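Local structure of galactose mutarotase related enzyme (Lactobacillus acidophilus, 3DCD) at residues A46-P51 with F109-N114; N125-N130 with E282-F287. The protein is related to galactose mutarotase and probably binds carbohydrate, perhaps acting as a sugar isomerase. One frame throughout, in Å; residues are numbered along the deposited sequence.

Interaction 1. Residues A46-P51 with F109-N114; sequences APVLFP and FEFRVN
F50 lies flat against F111 in an offset stack, the ring centroids 4.1 Å apart and the planes only 16° from parallel. The two side chains run past each other in opposite directions, so F111 CE2 slides back under the root of its partner and comes 3.6 Å from F50 CB. F50 carries its CG anti to the backbone N (chi1 173°), which sends the ring out towards strand 109-114, and P51 CB covers its other face. The far end of the same ring makes a T-shaped pair with F109: F50 CE1 points into the face of that ring, 3.8 Å from F109 CE2, with the planes at 70°. Three phenylalanines thus form one aromatic cluster.

V48 extends the apolar contact. Its CG1 sits at the edge of the F111 ring, in its plane and 3.7 Å from F111 CE2, and V48 CG1 reaches V113 CG2 at 4.1 Å. All five residues are buried, and the contact is wholly apolar.

The cluster belongs to the core between the two antiparallel sheets of the beta-sandwich. Strand 136-147 adds M136 against F109 and V140 against F111; from strand 121-130, V128 packs on both F50 and F111, while F126 also touches F111.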
loop_
_atom_site.group_PDB
_atom_site.type_symbol
_atom_site.label_atom_id
_atom_site.label_comp_id
_atom_site.label_asym_id
_atom_site.label_seq_id
_atom_site.Cartn_x
_atom_site.Cartn_y
_atom_site.Cartn_z
ATOM N N ALA A 46 5.061 6.428 0.679
ATOM C CA ALA A 46 4.212 5.323 1.130
ATOM C C ALA A 46 2.728 5.760 1.072
ATOM O O ALA A 46 2.058 5.856 2.124
ATOM C CB ALA A 46 4.641 4.905 2.583
ATOM N N PRO A 47 2.213 6.054 -0.152
ATOM C CA PRO A 47 0.884 6.634 -0.241
ATOM C C PRO A 47 -0.210 5.715 0.254
ATOM O O PRO A 47 -0.051 4.483 0.300
ATOM C CB PRO A 47 0.683 6.907 -1.749
ATOM C CG PRO A 47 1.623 5.989 -2.436
ATOM C CD PRO A 47 2.826 5.899 -1.488
ATOM N N VAL A 48 -1.298 6.346 0.650
ATOM C CA VAL A 48 -2.535 5.657 0.990
ATOM C C VAL A 48 -3.395 5.722 -0.270
ATOM O O VAL A 48 -3.500 6.790 -0.907
ATOM C CB VAL A 48 -3.193 6.334 2.213
ATOM C CG1 VAL A 48 -4.632 5.781 2.461
ATOM C CG2 VAL A 48 -2.299 6.155 3.465
ATOM N N LEU A 49 -3.973 4.578 -0.651
ATOM C CA LEU A 49 -4.766 4.475 -1.886
ATOM C C LEU A 49 -6.257 4.375 -1.523
ATOM O O LEU A 49 -6.674 3.428 -0.868
ATOM C CB LEU A 49 -4.319 3.259 -2.716
ATOM C CG LEU A 49 -2.819 2.890 -2.695
ATOM C CD1 LEU A 49 -2.544 1.572 -3.406
ATOM C CD2 LEU A 49 -1.952 4.049 -3.287
ATOM N N PHE A 50 -7.027 5.377 -1.936
ATOM C CA PHE A 50 -8.448 5.517 -1.595
ATOM C C PHE A 50 -9.018 6.707 -2.368
ATOM O O PHE A 50 -8.369 7.763 -2.439
ATOM C CB PHE A 50 -8.621 5.747 -0.088
ATOM C CG PHE A 50 -10.036 6.069 0.332
ATOM C CD1 PHE A 50 -10.482 7.385 0.370
ATOM C CD2 PHE A 50 -10.919 5.055 0.707
ATOM C CE1 PHE A 50 -11.792 7.699 0.768
ATOM C CE2 PHE A 50 -12.223 5.365 1.109
ATOM C CZ PHE A 50 -12.658 6.681 1.134
ATOM N N PRO A 51 -10.258 6.582 -2.896
ATOM C CA PRO A 51 -11.236 5.489 -2.839
ATOM C C PRO A 51 -11.189 4.493 -3.983
ATOM O O PRO A 51 -12.176 3.762 -4.194
ATOM C CB PRO A 51 -12.563 6.239 -2.861
ATOM C CG PRO A 51 -12.287 7.359 -3.826
ATOM C CD PRO A 51 -10.837 7.761 -3.563
ATOM N N PHE A 109 -18.384 10.198 3.533
ATOM C CA PHE A 109 -17.666 9.152 4.265
ATOM C C PHE A 109 -16.856 9.735 5.408
ATOM O O PHE A 109 -16.611 10.945 5.462
ATOM C CB PHE A 109 -16.720 8.394 3.313
ATOM C CG PHE A 109 -15.680 9.287 2.661
ATOM C CD1 PHE A 109 -15.918 9.857 1.411
ATOM C CD2 PHE A 109 -14.484 9.586 3.312
ATOM C CE1 PHE A 109 -14.977 10.706 0.821
ATOM C CE2 PHE A 109 -13.540 10.435 2.732
ATOM C CZ PHE A 109 -13.788 10.990 1.482
ATOM N N GLU A 110 -16.423 8.848 6.305
ATOM C CA GLU A 110 -15.335 9.122 7.234
ATOM C C GLU A 110 -14.268 8.067 6.954
ATOM O O GLU A 110 -14.540 6.877 7.067
ATOM C CB GLU A 110 -15.810 9.030 8.691
ATOM C CG GLU A 110 -16.819 10.105 9.104
ATOM C CD GLU A 110 -17.267 9.985 10.565
ATOM O OE1 GLU A 110 -16.947 8.970 11.232
ATOM O OE2 GLU A 110 -17.939 10.910 11.039
ATOM N N PHE A 111 -13.065 8.504 6.577
ATOM C CA PHE A 111 -11.943 7.595 6.301
ATOM C C PHE A 111 -10.846 7.823 7.330
ATOM O O PHE A 111 -10.283 8.916 7.399
ATOM C CB PHE A 111 -11.385 7.843 4.894
ATOM C CG PHE A 111 -10.197 6.956 4.528
ATOM C CD1 PHE A 111 -10.157 5.619 4.912
ATOM C CD2 PHE A 111 -9.146 7.464 3.751
ATOM C CE1 PHE A 111 -9.050 4.778 4.559
ATOM C CE2 PHE A 111 -8.058 6.655 3.379
ATOM C CZ PHE A 111 -8.009 5.307 3.777
ATOM N N ARG A 112 -10.547 6.788 8.111
ATOM C CA ARG A 112 -9.543 6.885 9.160
ATOM C C ARG A 112 -8.360 5.974 8.854
ATOM O O ARG A 112 -8.544 4.809 8.497
ATOM C CB ARG A 112 -10.151 6.520 10.520
ATOM C CG ARG A 112 -11.009 7.624 11.133
ATOM C CD ARG A 112 -11.690 7.127 12.416
ATOM N NE ARG A 112 -12.479 8.182 13.037
ATOM C CZ ARG A 112 -13.736 8.465 12.697
ATOM N NH1 ARG A 112 -14.357 7.761 11.755
ATOM N NH2 ARG A 112 -14.370 9.447 13.304
ATOM N N VAL A 113 -7.153 6.524 8.979
ATOM C CA VAL A 113 -5.921 5.760 8.885
ATOM C C VAL A 113 -5.243 5.836 10.247
ATOM O O VAL A 113 -4.839 6.914 10.715
ATOM C CB VAL A 113 -4.965 6.279 7.753
ATOM C CG1 VAL A 113 -3.715 5.411 7.675
ATOM C CG2 VAL A 113 -5.684 6.254 6.401
ATOM N N ASN A 114 -5.169 4.683 10.896
ATOM C CA ASN A 114 -4.569 4.585 12.207
ATOM C C ASN A 114 -3.250 3.860 12.091
ATOM O O ASN A 114 -3.165 2.822 11.442
ATOM C CB ASN A 114 -5.467 3.819 13.171
ATOM C CG ASN A 114 -4.746 3.458 14.474
ATOM O OD1 ASN A 114 -4.551 4.298 15.351
ATOM N ND2 ASN A 114 -4.350 2.214 14.593
#

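Interaction 2. Residues N125-N130 with E282-F287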
loop_
_atom_site.group_PDB
_atom_site.type_symbol
_atom_site.label_atom_id
_atom_site.label_comp_id
_atom_site.label_asym_id
_atom_site.label_seq_id
_atom_site.Cartn_x
_atom_site.Cartn_y
_atom_site.Cartn_z
ATOM N N ASN A 125 -3.892 0.761 9.775
ATOM C CA ASN A 125 -5.255 0.235 9.840
ATOM C C ASN A 125 -6.197 1.198 9.156
ATOM O O ASN A 125 -6.148 2.403 9.415
ATOM C CB ASN A 125 -5.712 0.052 11.295
ATOM C CG ASN A 125 -4.775 -0.836 12.111
ATOM O OD1 ASN A 125 -4.350 -0.473 13.218
ATOM N ND2 ASN A 125 -4.462 -1.994 11.578
ATOM N N PHE A 126 -7.082 0.653 8.330
ATOM C CA PHE A 126 -8.078 1.456 7.623
ATOM C C PHE A 126 -9.472 1.260 8.225
ATOM O O PHE A 126 -9.877 0.137 8.529
ATOM C CB PHE A 126 -8.129 1.046 6.153
ATOM C CG PHE A 126 -6.805 1.167 5.440
ATOM C CD1 PHE A 126 -6.063 2.365 5.504
ATOM C CD2 PHE A 126 -6.300 0.094 4.718
ATOM C CE1 PHE A 126 -4.821 2.473 4.836
ATOM C CE2 PHE A 126 -5.068 0.194 4.036
ATOM C CZ PHE A 126 -4.342 1.388 4.091
ATOM N N SER A 127 -10.199 2.359 8.363
ATOM C CA SER A 127 -11.584 2.327 8.738
ATOM C C SER A 127 -12.331 3.266 7.814
ATOM O O SER A 127 -11.978 4.439 7.703
ATOM C CB SER A 127 -11.747 2.768 10.185
ATOM O OG SER A 127 -13.097 3.079 10.465
ATOM N N VAL A 128 -13.357 2.742 7.148
ATOM C CA VAL A 128 -14.227 3.562 6.287
ATOM C C VAL A 128 -15.669 3.475 6.817
ATOM O O VAL A 128 -16.194 2.383 6.979
ATOM C CB VAL A 128 -14.166 3.063 4.817
ATOM C CG1 VAL A 128 -15.032 3.904 3.902
ATOM C CG2 VAL A 128 -12.712 3.078 4.302
ATOM N N VAL A 129 -16.285 4.621 7.084
ATOM C CA VAL A 129 -17.697 4.676 7.460
ATOM C C VAL A 129 -18.480 5.358 6.351
ATOM O O VAL A 129 -18.164 6.487 5.975
ATOM C CB VAL A 129 -17.902 5.430 8.801
ATOM C CG1 VAL A 129 -19.393 5.498 9.177
ATOM C CG2 VAL A 129 -17.084 4.745 9.916
ATOM N N ASN A 130 -19.486 4.666 5.820
ATOM C CA ASN A 130 -20.352 5.247 4.804
ATOM C C ASN A 130 -21.386 6.156 5.459
ATOM O O ASN A 130 -22.173 5.690 6.297
ATOM C CB ASN A 130 -21.023 4.140 3.999
ATOM C CG ASN A 130 -21.940 4.680 2.910
ATOM O OD1 ASN A 130 -21.895 5.864 2.578
ATOM N ND2 ASN A 130 -22.777 3.802 2.346
ATOM N N GLU A 282 -19.518 0.355 8.853
ATOM C CA GLU A 282 -18.059 0.491 8.885
ATOM C C GLU A 282 -17.374 -0.726 8.261
ATOM O O GLU A 282 -17.751 -1.873 8.515
ATOM C CB GLU A 282 -17.549 0.755 10.323
ATOM C CG GLU A 282 -16.016 0.915 10.448
ATOM C CD GLU A 282 -15.531 1.291 11.852
ATOM O OE1 GLU A 282 -16.372 1.421 12.782
ATOM O OE2 GLU A 282 -14.308 1.495 12.033
ATOM N N PHE A 283 -16.393 -0.439 7.404
ATOM C CA PHE A 283 -15.460 -1.402 6.857
ATOM C C PHE A 283 -14.125 -1.212 7.566
ATOM O O PHE A 283 -13.682 -0.088 7.762
ATOM C CB PHE A 283 -15.302 -1.149 5.353
ATOM C CG PHE A 283 -14.214 -1.959 4.693
ATOM C CD1 PHE A 283 -12.915 -1.455 4.577
ATOM C CD2 PHE A 283 -14.493 -3.211 4.156
ATOM C CE1 PHE A 283 -11.904 -2.195 3.949
ATOM C CE2 PHE A 283 -13.494 -3.958 3.517
ATOM C CZ PHE A 283 -12.197 -3.438 3.413
ATOM N N GLN A 284 -13.489 -2.307 7.965
ATOM C CA GLN A 284 -12.168 -2.227 8.564
ATOM C C GLN A 284 -11.229 -3.181 7.865
ATOM O O GLN A 284 -11.584 -4.327 7.582
ATOM C CB GLN A 284 -12.202 -2.511 10.074
ATOM C CG GLN A 284 -12.637 -1.327 10.901
ATOM C CD GLN A 284 -12.558 -1.591 12.398
ATOM O OE1 GLN A 284 -12.839 -2.698 12.861
ATOM N NE2 GLN A 284 -12.183 -0.562 13.167
ATOM N N ALA A 285 -10.037 -2.680 7.549
ATOM C CA ALA A 285 -8.974 -3.492 6.980
ATOM C C ALA A 285 -7.645 -2.917 7.453
ATOM O O ALA A 285 -7.605 -1.891 8.149
ATOM C CB ALA A 285 -9.046 -3.460 5.472
ATOM N N GLY A 286 -6.553 -3.571 7.086
ATOM C CA GLY A 286 -5.243 -3.050 7.426
ATOM C C GLY A 286 -4.199 -4.116 7.327
ATOM O O GLY A 286 -4.498 -5.291 7.000
ATOM N N PHE A 287 -2.957 -3.706 7.599
ATOM C CA PHE A 287 -1.827 -4.612 7.510
ATOM C C PHE A 287 -0.758 -4.202 8.513
ATOM O O PHE A 287 -0.850 -3.127 9.104
ATOM C CB PHE A 287 -1.283 -4.653 6.079
ATOM C CG PHE A 287 -0.820 -3.310 5.558
ATOM C CD1 PHE A 287 -1.747 -2.396 5.025
ATOM C CD2 PHE A 287 0.532 -2.966 5.591
ATOM C CE1 PHE A 287 -1.329 -1.170 4.527
ATOM C CE2 PHE A 287 0.966 -1.733 5.082
ATOM C CZ PHE A 287 0.041 -0.839 4.564
#
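Strands 125-130 and 282-287 pair antiparallel, their axes 4.4 Å apart at closest and their directions 164° apart, as neighbours in the large sheet of the galactose mutarotase-like beta-sandwich. F126 with A285 and V128 with F283 are the hydrogen-bonded pairs, each bonded in both directions; V128 N to F283 O and F283 N to V128 O both measure 2.9 Å.

On the face of F126 and V128, the end of the F126 ring meets F287, with F126 CZ near the plane of the F287 ring and 4.0 Å from F287 CE1. The ring of F283 packs edge-to-face with F138 of strand 136-147.

On the other face, S127 OG donates a short hydrogen bond, 2.5 Å, to E282 OE2 from above the carboxylate plane. CG anti to the backbone N (chi1 -180°) and an extended chain carry the E282 carboxylate over to S127, the stem passing V129 obliquely on the way (E282 CG to V129 CG2, 4.0 Å). An alanine in place of S127 would probably leave that carboxylate without its hydroxyl donor and freer to turn. At G286 the backbone (phi 162°) would jam any CB against the preceding carbonyl O, and that CB would fall 2.9 Å from N125 CA.

How the interactions relate
Interactions 1 and 2 have centres about 8 Å apart and follow in series along the chain, interaction 1 closing before interaction 2 opens. Strands 109-118 and 121-130 are consecutive and lie side by side in the large antiparallel sheet, with strand 282-292 next across it. Direct joins are probable backbone hydrogen bonds, N125 N to N114 O at 2.7 Å and R112 N to S127 O at 2.8 Å. Interaction 2 therefore extends the sheet laterally, bringing in a strand from near the end of the chain, whereas interaction 1 packs the segment 46-51, with a short, weakly bonded strand at 48-49, onto its inner face. Strand 121-130 thus bonds to a neighbour along each edge, while its F126 and V128 face the side that 46-51 packs against.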